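Local coordinates for protein sulfoquinovosidase (Escherichia coli, PDB 5AEG) that hydrolyses sulfoquinovosyl diacylglycerides and simple sulfoquinovosides, releasing sulfoquinovose that the bacterium degrades as a source of carbon and sulfur, at residues N393-G398 / Y438-E443; E519-W524 / D544-D549; S528-M533 / A559-V564; G610-V615 / S666-L671. All coordinates share one frame; numbering follows the deposited sequence.

Contact 1 (N393-G398 / Y438-E443); sequences NMIELG and YEALEE
I395 reaches across to A440 and L441 with a single atom, its terminal methyl CD1. Its CG1 branch lies anti to the carbonyl carbon (chi1 -65°) and continues extended (chi2 171°), which thrusts CD1 straight out from helix 380-395 at the facing helix, 422-444. The methyl lands between two side chains and over a piece of backbone: I395 CD1 is 3.7 Å from A440 O, 4.2 Å from A440 CB and 4.3 Å from L441 CD1. The two partners present themselves differently. A440 directs its CB at the opposing segment and, being small, lets the isoleucine tip come up to the helix backbone, whereas L441 sets out at an angle to the interface and brings its CD1 branch to the isoleucine. The A440 methyl also packs on I390 and K391 one turn earlier in helix 380-395. Outside this apolar core the helices are joined by charge, E443 forming salt bridges with K387 and K391. Beyond I395 the chain leaves helical geometry at G398, which has positive phi and closes a Schellman motif, its N bonding I395 O at 2.9 Å. Because I395 and L441 both also rest on W402 of strand 401-404, the arrangement is that of two successive helices packed side by side on the outside of a TIM barrel, over the strand that connects them.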
loop_
_atom_site.group_PDB
_atom_site.type_symbol
_atom_site.label_atom_id
_atom_site.label_comp_id
_atom_site.label_asym_id
_atom_site.label_seq_id
_atom_site.Cartn_x
_atom_site.Cartn_y
_atom_site.Cartn_z
ATOM N N ASN A 393 -3.782 -1.470 26.092
ATOM C CA ASN A 393 -4.525 -0.241 25.958
ATOM C C ASN A 393 -5.630 -0.245 24.857
ATOM O O ASN A 393 -6.570 0.532 24.925
ATOM C CB ASN A 393 -3.539 0.926 25.796
ATOM C CG ASN A 393 -2.679 1.172 27.055
ATOM O OD1 ASN A 393 -2.841 0.529 28.024
ATOM N ND2 ASN A 393 -1.744 2.033 26.972
ATOM N N MET A 394 -5.521 -1.150 23.894
ATOM C CA MET A 394 -6.502 -1.257 22.779
ATOM C C MET A 394 -7.229 -2.578 22.810
ATOM O O MET A 394 -8.449 -2.617 22.834
ATOM C CB MET A 394 -5.818 -1.025 21.434
ATOM C CG MET A 394 -4.840 0.166 21.499
ATOM S SD MET A 394 -3.930 0.613 19.945
ATOM C CE MET A 394 -5.386 1.146 19.216
ATOM N N ILE A 395 -6.500 -3.676 22.795
ATOM C CA ILE A 395 -7.183 -4.984 22.725
ATOM C C ILE A 395 -7.979 -5.258 23.993
ATOM O O ILE A 395 -9.144 -5.615 23.910
ATOM C CB ILE A 395 -6.197 -6.175 22.487
ATOM C CG1 ILE A 395 -5.534 -6.013 21.084
ATOM C CG2 ILE A 395 -6.962 -7.486 22.557
ATOM C CD1 ILE A 395 -4.374 -6.929 20.711
ATOM N N GLU A 396 -7.354 -5.068 25.153
ATOM C CA GLU A 396 -8.059 -5.256 26.424
ATOM C C GLU A 396 -9.154 -4.252 26.668
ATOM O O GLU A 396 -10.058 -4.585 27.355
ATOM C CB GLU A 396 -7.075 -5.375 27.609
ATOM C CG GLU A 396 -6.447 -6.752 27.610
ATOM C CD GLU A 396 -5.422 -6.964 28.725
ATOM O OE1 GLU A 396 -5.458 -6.245 29.765
ATOM O OE2 GLU A 396 -4.565 -7.857 28.534
ATOM N N LEU A 397 -9.105 -3.046 26.068
ATOM C CA LEU A 397 -10.180 -2.109 26.157
ATOM C C LEU A 397 -11.400 -2.619 25.392
ATOM O O LEU A 397 -12.518 -2.160 25.604
ATOM C CB LEU A 397 -9.713 -0.764 25.639
ATOM C CG LEU A 397 -10.702 0.426 25.579
ATOM C CD1 LEU A 397 -11.122 0.935 26.923
ATOM C CD2 LEU A 397 -10.094 1.564 24.820
ATOM N N GLY A 398 -11.207 -3.594 24.495
ATOM C CA GLY A 398 -12.360 -4.049 23.687
ATOM C C GLY A 398 -12.399 -3.521 22.238
ATOM O O GLY A 398 -13.374 -3.740 21.515
ATOM N N TYR A 438 0.612 -7.197 14.167
ATOM C CA TYR A 438 0.225 -8.564 13.881
ATOM C C TYR A 438 0.515 -9.448 15.112
ATOM O O TYR A 438 -0.317 -10.220 15.501
ATOM C CB TYR A 438 1.050 -9.067 12.689
ATOM C CG TYR A 438 0.827 -10.470 12.328
ATOM C CD1 TYR A 438 -0.185 -10.819 11.481
ATOM C CD2 TYR A 438 1.623 -11.499 12.896
ATOM C CE1 TYR A 438 -0.414 -12.154 11.160
ATOM C CE2 TYR A 438 1.405 -12.832 12.572
ATOM C CZ TYR A 438 0.388 -13.144 11.711
ATOM O OH TYR A 438 0.158 -14.462 11.399
ATOM N N GLU A 439 1.703 -9.279 15.722
ATOM C CA GLU A 439 2.074 -10.082 16.932
ATOM C C GLU A 439 1.198 -9.775 18.121
ATOM O O GLU A 439 0.794 -10.693 18.862
ATOM C CB GLU A 439 3.579 -9.999 17.255
ATOM C CG GLU A 439 4.346 -10.803 16.243
ATOM C CD GLU A 439 5.870 -10.822 16.431
ATOM O OE1 GLU A 439 6.468 -9.938 17.024
ATOM O OE2 GLU A 439 6.460 -11.714 15.837
ATOM N N ALA A 440 0.749 -8.542 18.246
ATOM C CA ALA A 440 -0.174 -8.227 19.290
ATOM C C ALA A 440 -1.452 -9.040 19.174
ATOM O O ALA A 440 -1.934 -9.636 20.150
ATOM C CB ALA A 440 -0.455 -6.736 19.333
ATOM N N LEU A 441 -1.960 -9.154 17.951
ATOM C CA LEU A 441 -3.115 -9.990 17.700
ATOM C C LEU A 441 -2.763 -11.495 17.845
ATOM O O LEU A 441 -3.557 -12.283 18.387
ATOM C CB LEU A 441 -3.734 -9.823 16.291
ATOM C CG LEU A 441 -4.690 -8.611 16.038
ATOM C CD1 LEU A 441 -4.091 -7.334 16.448
ATOM C CD2 LEU A 441 -5.083 -8.601 14.558
ATOM N N GLU A 442 -1.650 -11.871 17.287
ATOM C CA GLU A 442 -1.254 -13.305 17.361
ATOM C C GLU A 442 -1.195 -13.738 18.857
ATOM O O GLU A 442 -1.768 -14.742 19.229
ATOM C CB GLU A 442 0.078 -13.514 16.697
ATOM C CG GLU A 442 0.386 -14.933 16.330
ATOM C CD GLU A 442 1.802 -15.070 15.751
ATOM O OE1 GLU A 442 2.663 -14.151 15.909
ATOM O OE2 GLU A 442 2.052 -16.087 15.085
ATOM N N GLU A 443 -0.556 -12.927 19.679
ATOM C CA GLU A 443 -0.357 -13.240 21.071
ATOM C C GLU A 443 -1.626 -13.208 21.909
ATOM O O GLU A 443 -1.608 -13.782 22.948
ATOM C CB GLU A 443 0.737 -12.365 21.678
ATOM C CG GLU A 443 2.081 -12.686 21.053
ATOM C CD GLU A 443 3.173 -11.755 21.406
ATOM O OE1 GLU A 443 2.990 -10.880 22.262
ATOM O OE2 GLU A 443 4.250 -11.860 20.788
#

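Contact 2 (E519-W524 / D544-D549); sequences ELLLRW and DNWQFD
L521 projects from helix 518-528 against an irregular loop, W546 to F548, in the TIM barrel of this family 31 glycosidase; the loop runs from strand 534-536 to helix 552-567. L521 gives the contact most of its buried surface, and one methyl, CD2, does all the close touching. With CG anti to the backbone N (chi1 -173°), the branch is held away from its own helix and out over the loop. There CD2 lies almost directly above the flat face of the peptide joining Q547 and F548, 3.4 Å from Q547 C and 3.7 Å from F548 N. W546 flanks the same methyl. Its indole meets the leucine by its edge, L521 CD2 sitting near the ring plane, and NE1, the neighbour of the touching carbon, hydrogen-bonds T554 OG1 of helix 552-567, a bond that should limit rotation of the indole. T554 also touches L521, so the same residue serves both partners. F548 contributes mainly through its backbone, for its ring turns off toward F558 and M275. The loop is further held by R516, whose NH1 is bonded by both W546 O and Q547 OE1, while Q547 NE2 bonds P542 O. Between the L521 and W546 side chains the closest approach is L521 CD2 to W546 CD1, 3.8 Å.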
loop_
_atom_site.group_PDB
_atom_site.type_symbol
_atom_site.label_atom_id
_atom_site.label_comp_id
_atom_site.label_asym_id
_atom_site.label_seq_id
_atom_site.Cartn_x
_atom_site.Cartn_y
_atom_site.Cartn_z
ATOM N N GLU A 519 -21.293 15.459 -3.935
ATOM C CA GLU A 519 -21.151 14.630 -5.106
ATOM C C GLU A 519 -19.916 13.709 -4.976
ATOM O O GLU A 519 -20.014 12.522 -5.273
ATOM C CB GLU A 519 -21.050 15.456 -6.372
ATOM C CG GLU A 519 -20.995 14.653 -7.650
ATOM C CD GLU A 519 -20.618 15.448 -8.852
ATOM O OE1 GLU A 519 -20.550 16.647 -8.743
ATOM O OE2 GLU A 519 -20.449 14.870 -9.955
ATOM N N LEU A 520 -18.775 14.251 -4.533
ATOM C CA LEU A 520 -17.543 13.399 -4.328
ATOM C C LEU A 520 -17.778 12.320 -3.277
ATOM O O LEU A 520 -17.434 11.160 -3.497
ATOM C CB LEU A 520 -16.326 14.283 -4.036
ATOM C CG LEU A 520 -15.012 13.499 -3.907
ATOM C CD1 LEU A 520 -14.715 12.805 -5.246
ATOM C CD2 LEU A 520 -13.883 14.493 -3.547
ATOM N N LEU A 521 -18.395 12.663 -2.133
ATOM C CA LEU A 521 -18.670 11.708 -1.138
ATOM C C LEU A 521 -19.520 10.555 -1.687
ATOM O O LEU A 521 -19.250 9.413 -1.410
ATOM C CB LEU A 521 -19.411 12.324 0.068
ATOM C CG LEU A 521 -19.611 11.435 1.267
ATOM C CD1 LEU A 521 -18.249 11.039 1.909
ATOM C CD2 LEU A 521 -20.438 12.137 2.345
ATOM N N LEU A 522 -20.586 10.870 -2.401
ATOM C CA LEU A 522 -21.524 9.865 -2.901
ATOM C C LEU A 522 -20.921 9.003 -3.995
ATOM O O LEU A 522 -21.102 7.782 -3.964
ATOM C CB LEU A 522 -22.839 10.524 -3.385
ATOM C CG LEU A 522 -23.572 11.353 -2.311
ATOM C CD1 LEU A 522 -24.996 11.624 -2.750
ATOM C CD2 LEU A 522 -23.602 10.790 -0.937
ATOM N N ARG A 523 -20.165 9.591 -4.903
ATOM C CA ARG A 523 -19.443 8.791 -5.893
ATOM C C ARG A 523 -18.378 7.863 -5.228
ATOM O O ARG A 523 -18.149 6.743 -5.675
ATOM C CB ARG A 523 -18.764 9.699 -6.865
ATOM C CG ARG A 523 -19.676 10.275 -7.891
ATOM C CD ARG A 523 -20.235 9.276 -8.846
ATOM N NE ARG A 523 -20.775 10.003 -10.018
ATOM C CZ ARG A 523 -21.618 9.487 -10.920
ATOM N NH1 ARG A 523 -22.008 8.247 -10.801
ATOM N NH2 ARG A 523 -22.048 10.234 -11.947
ATOM N N TRP A 524 -17.729 8.342 -4.148
ATOM C CA TRP A 524 -16.755 7.539 -3.475
ATOM C C TRP A 524 -17.413 6.406 -2.724
ATOM O O TRP A 524 -16.892 5.284 -2.670
ATOM C CB TRP A 524 -15.873 8.378 -2.523
ATOM C CG TRP A 524 -14.469 7.944 -2.428
ATOM C CD1 TRP A 524 -13.984 6.742 -2.069
ATOM C CD2 TRP A 524 -13.350 8.792 -2.581
ATOM N NE1 TRP A 524 -12.603 6.754 -2.017
ATOM C CE2 TRP A 524 -12.173 7.995 -2.338
ATOM C CE3 TRP A 524 -13.223 10.125 -2.892
ATOM C CZ2 TRP A 524 -10.899 8.497 -2.418
ATOM C CZ3 TRP A 524 -11.909 10.655 -3.010
ATOM C CH2 TRP A 524 -10.780 9.823 -2.776
ATOM N N ASP A 544 -15.002 21.656 6.788
ATOM C CA ASP A 544 -14.993 22.080 5.414
ATOM C C ASP A 544 -15.547 21.032 4.465
ATOM O O ASP A 544 -15.682 21.288 3.302
ATOM C CB ASP A 544 -13.578 22.384 4.927
ATOM C CG ASP A 544 -13.002 23.687 5.539
ATOM O OD1 ASP A 544 -13.768 24.418 6.176
ATOM O OD2 ASP A 544 -11.806 23.928 5.364
ATOM N N ASN A 545 -15.798 19.842 4.950
ATOM C CA ASN A 545 -16.166 18.738 4.062
ATOM C C ASN A 545 -17.608 18.302 4.311
ATOM O O ASN A 545 -18.050 18.216 5.458
ATOM C CB ASN A 545 -15.226 17.540 4.441
ATOM C CG ASN A 545 -13.772 17.745 3.971
ATOM O OD1 ASN A 545 -13.493 18.447 3.013
ATOM N ND2 ASN A 545 -12.872 17.106 4.648
ATOM N N TRP A 546 -18.239 17.850 3.253
ATOM C CA TRP A 546 -19.550 17.151 3.348
ATOM C C TRP A 546 -19.338 15.793 3.978
ATOM O O TRP A 546 -18.370 15.082 3.614
ATOM C CB TRP A 546 -20.168 17.027 1.963
ATOM C CG TRP A 546 -21.594 16.701 2.006
ATOM C CD1 TRP A 546 -22.205 15.483 2.000
ATOM C CD2 TRP A 546 -22.623 17.672 2.177
ATOM N NE1 TRP A 546 -23.591 15.633 2.089
ATOM C CE2 TRP A 546 -23.865 16.982 2.204
ATOM C CE3 TRP A 546 -22.604 19.057 2.279
ATOM C CZ2 TRP A 546 -25.099 17.656 2.346
ATOM C CZ3 TRP A 546 -23.865 19.754 2.411
ATOM C CH2 TRP A 546 -25.062 19.034 2.473
ATOM N N GLN A 547 -20.148 15.474 4.980
ATOM C CA GLN A 547 -20.047 14.235 5.694
ATOM C C GLN A 547 -21.192 13.295 5.482
ATOM O O GLN A 547 -22.212 13.668 4.884
ATOM C CB GLN A 547 -19.913 14.526 7.194
ATOM C CG GLN A 547 -18.802 15.515 7.549
ATOM C CD GLN A 547 -17.353 15.049 7.206
ATOM O OE1 GLN A 547 -17.076 13.868 6.873
ATOM N NE2 GLN A 547 -16.407 15.987 7.375
ATOM N N PHE A 548 -21.028 12.063 5.985
ATOM C CA PHE A 548 -22.021 10.966 5.748
ATOM C C PHE A 548 -23.465 11.296 6.201
ATOM O O PHE A 548 -24.411 10.672 5.752
ATOM C CB PHE A 548 -21.544 9.663 6.332
ATOM C CG PHE A 548 -21.335 9.643 7.814
ATOM C CD1 PHE A 548 -22.420 9.705 8.692
ATOM C CD2 PHE A 548 -20.039 9.481 8.348
ATOM C CE1 PHE A 548 -22.235 9.645 10.072
ATOM C CE2 PHE A 548 -19.842 9.436 9.715
ATOM C CZ PHE A 548 -20.925 9.476 10.587
ATOM N N ASP A 549 -23.584 12.280 7.117
ATOM C CA ASP A 549 -24.885 12.678 7.681
ATOM C C ASP A 549 -25.259 14.081 7.283
ATOM O O ASP A 549 -26.038 14.731 7.976
ATOM C CB ASP A 549 -24.881 12.477 9.196
ATOM C CG ASP A 549 -23.761 13.261 9.917
ATOM O OD1 ASP A 549 -22.855 13.823 9.218
ATOM O OD2 ASP A 549 -23.832 13.301 11.165
#

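Contact 3 (S528-M533 / A559-V564); sequences SAFTPM and ARMTTV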
loop_
_atom_site.group_PDB
_atom_site.type_symbol
_atom_site.label_atom_id
_atom_site.label_comp_id
_atom_site.label_asym_id
_atom_site.label_seq_id
_atom_site.Cartn_x
_atom_site.Cartn_y
_atom_site.Cartn_z
ATOM N N SER A 528 -16.495 2.400 -2.988
ATOM C CA SER A 528 -16.165 1.609 -1.856
ATOM C C SER A 528 -17.097 0.418 -1.545
ATOM O O SER A 528 -16.649 -0.604 -0.996
ATOM C CB SER A 528 -15.938 2.488 -0.583
ATOM O OG SER A 528 -14.809 3.344 -0.778
ATOM N N ALA A 529 -18.345 0.516 -1.937
ATOM C CA ALA A 529 -19.286 -0.599 -1.805
ATOM C C ALA A 529 -18.895 -1.800 -2.677
ATOM O O ALA A 529 -19.402 -2.894 -2.434
ATOM C CB ALA A 529 -20.683 -0.125 -2.221
ATOM N N PHE A 530 -18.010 -1.585 -3.658
ATOM C CA PHE A 530 -17.377 -2.649 -4.471
ATOM C C PHE A 530 -15.923 -2.938 -4.178
ATOM O O PHE A 530 -15.104 -3.099 -5.089
ATOM C CB PHE A 530 -17.689 -2.359 -5.949
ATOM C CG PHE A 530 -19.170 -2.500 -6.233
ATOM C CD1 PHE A 530 -19.701 -3.745 -6.573
ATOM C CD2 PHE A 530 -20.018 -1.442 -6.109
ATOM C CE1 PHE A 530 -21.042 -3.925 -6.852
ATOM C CE2 PHE A 530 -21.386 -1.610 -6.342
ATOM C CZ PHE A 530 -21.895 -2.852 -6.764
ATOM N N THR A 531 -15.610 -2.886 -2.879
ATOM C CA THR A 531 -14.274 -3.170 -2.344
ATOM C C THR A 531 -14.500 -4.006 -1.091
ATOM O O THR A 531 -15.651 -4.169 -0.653
ATOM C CB THR A 531 -13.439 -1.900 -2.015
ATOM O OG1 THR A 531 -14.008 -1.263 -0.877
ATOM C CG2 THR A 531 -13.365 -0.994 -3.150
ATOM N N PRO A 532 -13.425 -4.572 -0.482
ATOM C CA PRO A 532 -13.728 -5.371 0.666
ATOM C C PRO A 532 -14.008 -4.668 2.023
ATOM O O PRO A 532 -14.256 -5.360 3.059
ATOM C CB PRO A 532 -12.509 -6.314 0.809
ATOM C CG PRO A 532 -11.426 -5.640 0.137
ATOM C CD PRO A 532 -12.073 -4.838 -1.019
ATOM N N MET A 533 -13.981 -3.343 2.070
ATOM C CA MET A 533 -14.216 -2.666 3.362
ATOM C C MET A 533 -14.740 -1.268 3.072
ATOM O O MET A 533 -14.182 -0.592 2.223
ATOM C CB MET A 533 -12.920 -2.643 4.193
ATOM C CG MET A 533 -13.074 -1.945 5.528
ATOM S SD MET A 533 -11.620 -2.227 6.508
ATOM C CE MET A 533 -11.925 -1.032 7.821
ATOM N N ALA A 559 -27.481 4.346 3.048
ATOM C CA ALA A 559 -28.391 3.198 3.312
ATOM C C ALA A 559 -28.407 2.242 2.052
ATOM O O ALA A 559 -28.167 1.070 2.192
ATOM C CB ALA A 559 -29.810 3.647 3.714
ATOM N N ARG A 560 -28.563 2.800 0.873
ATOM C CA ARG A 560 -28.626 2.013 -0.370
ATOM C C ARG A 560 -27.327 1.277 -0.640
ATOM O O ARG A 560 -27.327 0.073 -0.849
ATOM C CB ARG A 560 -28.987 2.911 -1.545
ATOM C CG ARG A 560 -28.872 2.279 -2.975
ATOM C CD ARG A 560 -28.884 3.323 -4.112
ATOM N NE ARG A 560 -28.627 2.700 -5.415
ATOM C CZ ARG A 560 -29.488 1.902 -6.063
ATOM N NH1 ARG A 560 -30.700 1.685 -5.595
ATOM N NH2 ARG A 560 -29.154 1.320 -7.207
ATOM N N MET A 561 -26.189 1.981 -0.535
ATOM C CA MET A 561 -24.921 1.339 -0.924
ATOM C C MET A 561 -24.365 0.454 0.105
ATOM O O MET A 561 -23.693 -0.545 -0.255
ATOM C CB MET A 561 -23.873 2.392 -1.426
ATOM C CG MET A 561 -24.391 3.319 -2.526
ATOM S SD MET A 561 -25.261 2.511 -3.893
ATOM C CE MET A 561 -23.902 1.642 -4.662
ATOM N N THR A 562 -24.632 0.715 1.394
ATOM C CA THR A 562 -24.300 -0.282 2.395
ATOM C C THR A 562 -25.163 -1.536 2.282
ATOM O O THR A 562 -24.692 -2.617 2.644
ATOM C CB THR A 562 -24.302 0.234 3.854
ATOM O OG1 THR A 562 -25.601 0.712 4.224
ATOM C CG2 THR A 562 -23.309 1.376 3.985
ATOM N N THR A 563 -26.390 -1.386 1.801
ATOM C CA THR A 563 -27.199 -2.591 1.545
ATOM C C THR A 563 -26.640 -3.354 0.351
ATOM O O THR A 563 -26.636 -4.552 0.375
ATOM C CB THR A 563 -28.662 -2.214 1.334
ATOM O OG1 THR A 563 -29.085 -1.555 2.498
ATOM C CG2 THR A 563 -29.494 -3.405 1.187
ATOM N N VAL A 564 -26.196 -2.647 -0.666
ATOM C CA VAL A 564 -25.464 -3.291 -1.807
ATOM C C VAL A 564 -24.319 -4.085 -1.204
ATOM O O VAL A 564 -24.179 -5.289 -1.454
ATOM C CB VAL A 564 -25.065 -2.283 -2.860
ATOM C CG1 VAL A 564 -24.117 -2.862 -3.896
ATOM C CG2 VAL A 564 -26.349 -1.677 -3.535
#
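A529 and F530 make a van der Waals contact, mostly apolar, with M561 and V564, packing the turn that follows helix 518-528 against helix 552-567 in the TIM-barrel domain, just before the chain enters barrel strand 534-536. The backbones come close, with A529 CA 6.0 Å from M561 CA, because the facing side chain is a mere methyl: A529 CB lies 3.6 Å from M561 O and 4.1 Å from M561 CB. F530 reaches along the helix to V564, its ring tip CZ 3.6 Å from V564 CG1 at an oblique tilt. M561, folded back by bends at chi2 and chi3 (-47° and -69°), brings CE to the ring edge, 4.4 Å from F530 CE2. The type I turn is braced from within, since T531 OG1 bonds S528 O at 2.7 Å in the carbonyl plane, on a lone pair. F530 O is taken by Y607 OH outside the contact. With no polar pair linking the two segments, cohesion probably rests on close fit and the burial of apolar surface.

Contact 4 (G610-V615 / S666-L671); sequences GRDILV and SEWAAL
D612 and S666 form the tight part of this contact: S666 OG donates to D612 OD2 at 2.6 Å, meeting it from well above the carboxylate plane (53° out). The serine hydroxyl lies anti to its backbone N (chi1 174°), and OG also accepts from W668 N at 2.9 Å, an ST turn. The W668 indole, whose NE1 bonds E574, turns its edge to D612 OD2. The other carboxylate oxygen, D612 OD1, is in a salt bridge with R663. D612 stands just ahead of strand 613-615 in the C-terminal antiparallel sheet, next to strand 660-663, so the contact ties the sheet to the turn that leads into helix 669-673. An asparagine in place of D612 would probably cost R663 its charged mate and weaken the grip on the serine hydroxyl. The outer side is looser. E667, exposed, brings OE1 only to 3.8 Å from D612 OD2, and the two like charges are spanned by water 1, which donates to D612 OD2 at 2.7 Å and to E667 OE1 at 2.5 Å.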
loop_
_atom_site.group_PDB
_atom_site.type_symbol
_atom_site.label_atom_id
_atom_site.label_comp_id
_atom_site.label_asym_id
_atom_site.label_seq_id
_atom_site.Cartn_x
_atom_site.Cartn_y
_atom_site.Cartn_z
ATOM N N GLY A 610 -13.393 -9.974 -7.214
ATOM C CA GLY A 610 -13.392 -11.445 -7.394
ATOM C C GLY A 610 -13.316 -11.741 -8.901
ATOM O O GLY A 610 -12.834 -10.934 -9.693
ATOM N N ARG A 611 -13.779 -12.937 -9.278
ATOM C CA ARG A 611 -13.810 -13.351 -10.679
ATOM C C ARG A 611 -14.897 -12.725 -11.565
ATOM O O ARG A 611 -14.660 -12.511 -12.770
ATOM C CB ARG A 611 -13.958 -14.886 -10.712
ATOM C CG ARG A 611 -13.998 -15.557 -12.073
ATOM C CD ARG A 611 -12.760 -15.435 -12.885
ATOM N NE ARG A 611 -12.914 -15.923 -14.308
ATOM C CZ ARG A 611 -13.283 -15.148 -15.341
ATOM N NH1 ARG A 611 -13.577 -13.787 -15.201
ATOM N NH2 ARG A 611 -13.362 -15.710 -16.534
ATOM N N ASP A 612 -16.072 -12.423 -10.992
ATOM C CA ASP A 612 -17.306 -12.305 -11.799
ATOM C C ASP A 612 -17.900 -10.903 -11.862
ATOM O O ASP A 612 -18.919 -10.695 -12.525
ATOM C CB ASP A 612 -18.336 -13.292 -11.213
ATOM C CG ASP A 612 -17.971 -14.774 -11.444
ATOM O OD1 ASP A 612 -17.251 -15.005 -12.376
ATOM O OD2 ASP A 612 -18.364 -15.643 -10.656
ATOM N N ILE A 613 -17.311 -9.915 -11.151
ATOM C CA ILE A 613 -17.847 -8.546 -11.238
ATOM C C ILE A 613 -16.785 -7.646 -11.809
ATOM O O ILE A 613 -15.613 -7.701 -11.378
ATOM C CB ILE A 613 -18.225 -8.023 -9.832
ATOM C CG1 ILE A 613 -19.362 -8.852 -9.273
ATOM C CG2 ILE A 613 -18.638 -6.542 -9.931
ATOM C CD1 ILE A 613 -19.763 -8.564 -7.839
ATOM N N LEU A 614 -17.155 -6.798 -12.760
ATOM C CA LEU A 614 -16.265 -5.841 -13.326
ATOM C C LEU A 614 -16.718 -4.470 -12.842
ATOM O O LEU A 614 -17.913 -4.106 -12.999
ATOM C CB LEU A 614 -16.255 -5.931 -14.830
ATOM C CG LEU A 614 -15.315 -4.987 -15.645
ATOM C CD1 LEU A 614 -14.906 -5.656 -16.949
ATOM C CD2 LEU A 614 -15.853 -3.624 -15.922
ATOM N N VAL A 615 -15.765 -3.652 -12.361
ATOM C CA VAL A 615 -16.106 -2.294 -11.784
ATOM C C VAL A 615 -15.283 -1.219 -12.468
ATOM O O VAL A 615 -14.031 -1.341 -12.570
ATOM C CB VAL A 615 -15.882 -2.208 -10.262
ATOM C CG1 VAL A 615 -16.374 -0.874 -9.644
ATOM C CG2 VAL A 615 -16.452 -3.405 -9.529
ATOM N N SER A 666 -21.837 -16.563 -14.055
ATOM C CA SER A 666 -21.367 -16.784 -12.714
ATOM C C SER A 666 -22.327 -17.672 -11.953
ATOM O O SER A 666 -23.567 -17.510 -12.037
ATOM C CB SER A 666 -21.308 -15.409 -11.960
ATOM O OG SER A 666 -20.980 -15.651 -10.634
ATOM N N GLU A 667 -21.787 -18.495 -11.102
ATOM C CA GLU A 667 -22.621 -19.266 -10.193
ATOM C C GLU A 667 -23.292 -18.411 -9.175
ATOM O O GLU A 667 -24.231 -18.833 -8.566
ATOM C CB GLU A 667 -21.849 -20.418 -9.545
ATOM C CG GLU A 667 -20.786 -20.062 -8.517
ATOM C CD GLU A 667 -19.393 -19.709 -9.124
ATOM O OE1 GLU A 667 -19.267 -19.281 -10.318
ATOM O OE2 GLU A 667 -18.420 -19.846 -8.356
ATOM N N TRP A 668 -22.841 -17.160 -9.004
ATOM C CA TRP A 668 -23.476 -16.151 -8.137
ATOM C C TRP A 668 -24.485 -15.213 -8.838
ATOM O O TRP A 668 -24.930 -14.187 -8.246
ATOM C CB TRP A 668 -22.328 -15.234 -7.568
ATOM C CG TRP A 668 -21.355 -15.984 -6.676
ATOM C CD1 TRP A 668 -20.081 -16.465 -7.017
ATOM C CD2 TRP A 668 -21.519 -16.247 -5.319
ATOM N NE1 TRP A 668 -19.491 -17.037 -5.935
ATOM C CE2 TRP A 668 -20.364 -16.918 -4.879
ATOM C CE3 TRP A 668 -22.548 -16.004 -4.405
ATOM C CZ2 TRP A 668 -20.212 -17.285 -3.602
ATOM C CZ3 TRP A 668 -22.374 -16.420 -3.112
ATOM C CH2 TRP A 668 -21.224 -17.024 -2.730
ATOM N N ALA A 669 -24.865 -15.534 -10.081
ATOM C CA ALA A 669 -25.712 -14.645 -10.859
ATOM C C ALA A 669 -27.035 -14.319 -10.198
ATOM O O ALA A 669 -27.500 -13.198 -10.332
ATOM C CB ALA A 669 -25.993 -15.159 -12.262
ATOM N N ALA A 670 -27.648 -15.264 -9.504
ATOM C CA ALA A 670 -28.899 -14.944 -8.837
ATOM C C ALA A 670 -28.668 -13.879 -7.721
ATOM O O ALA A 670 -29.457 -12.970 -7.585
ATOM C CB ALA A 670 -29.547 -16.156 -8.255
ATOM N N LEU A 671 -27.581 -13.982 -6.955
ATOM C CA LEU A 671 -27.259 -12.933 -5.917
ATOM C C LEU A 671 -27.108 -11.577 -6.648
ATOM O O LEU A 671 -27.681 -10.618 -6.255
ATOM C CB LEU A 671 -25.984 -13.266 -5.158
ATOM C CG LEU A 671 -25.628 -12.294 -4.010
ATOM C CD1 LEU A 671 -26.692 -12.317 -2.935
ATOM C CD2 LEU A 671 -24.337 -12.739 -3.459
HETATM O O HOH W 1 -17.508 -17.997 -11.530
#

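Overall arrangement
Contacts 1, 2 and 3 all belong to the TIM-barrel domain, while contact 4 lies at the antiparallel sheet of the C-terminal domain. Contacts 2 and 3 are interleaved along the chain, with centres 15 Å apart: both join the region of helix 518-528 to the stretch around helix 552-567. Contact 3 touches contact 4 directly, F530 CB lying 3.9 Å from V615 CG2, so this packing links barrel and C-terminal domain. Contact 1 stands apart, its centre 28 Å from that of contact 3. It flanks strand 401-404, which leads to the nucleophile D405. Contact 2 comes nearer the substrate pocket, the side chains of Q547 and the substrate-binding H537 being about 7 Å apart.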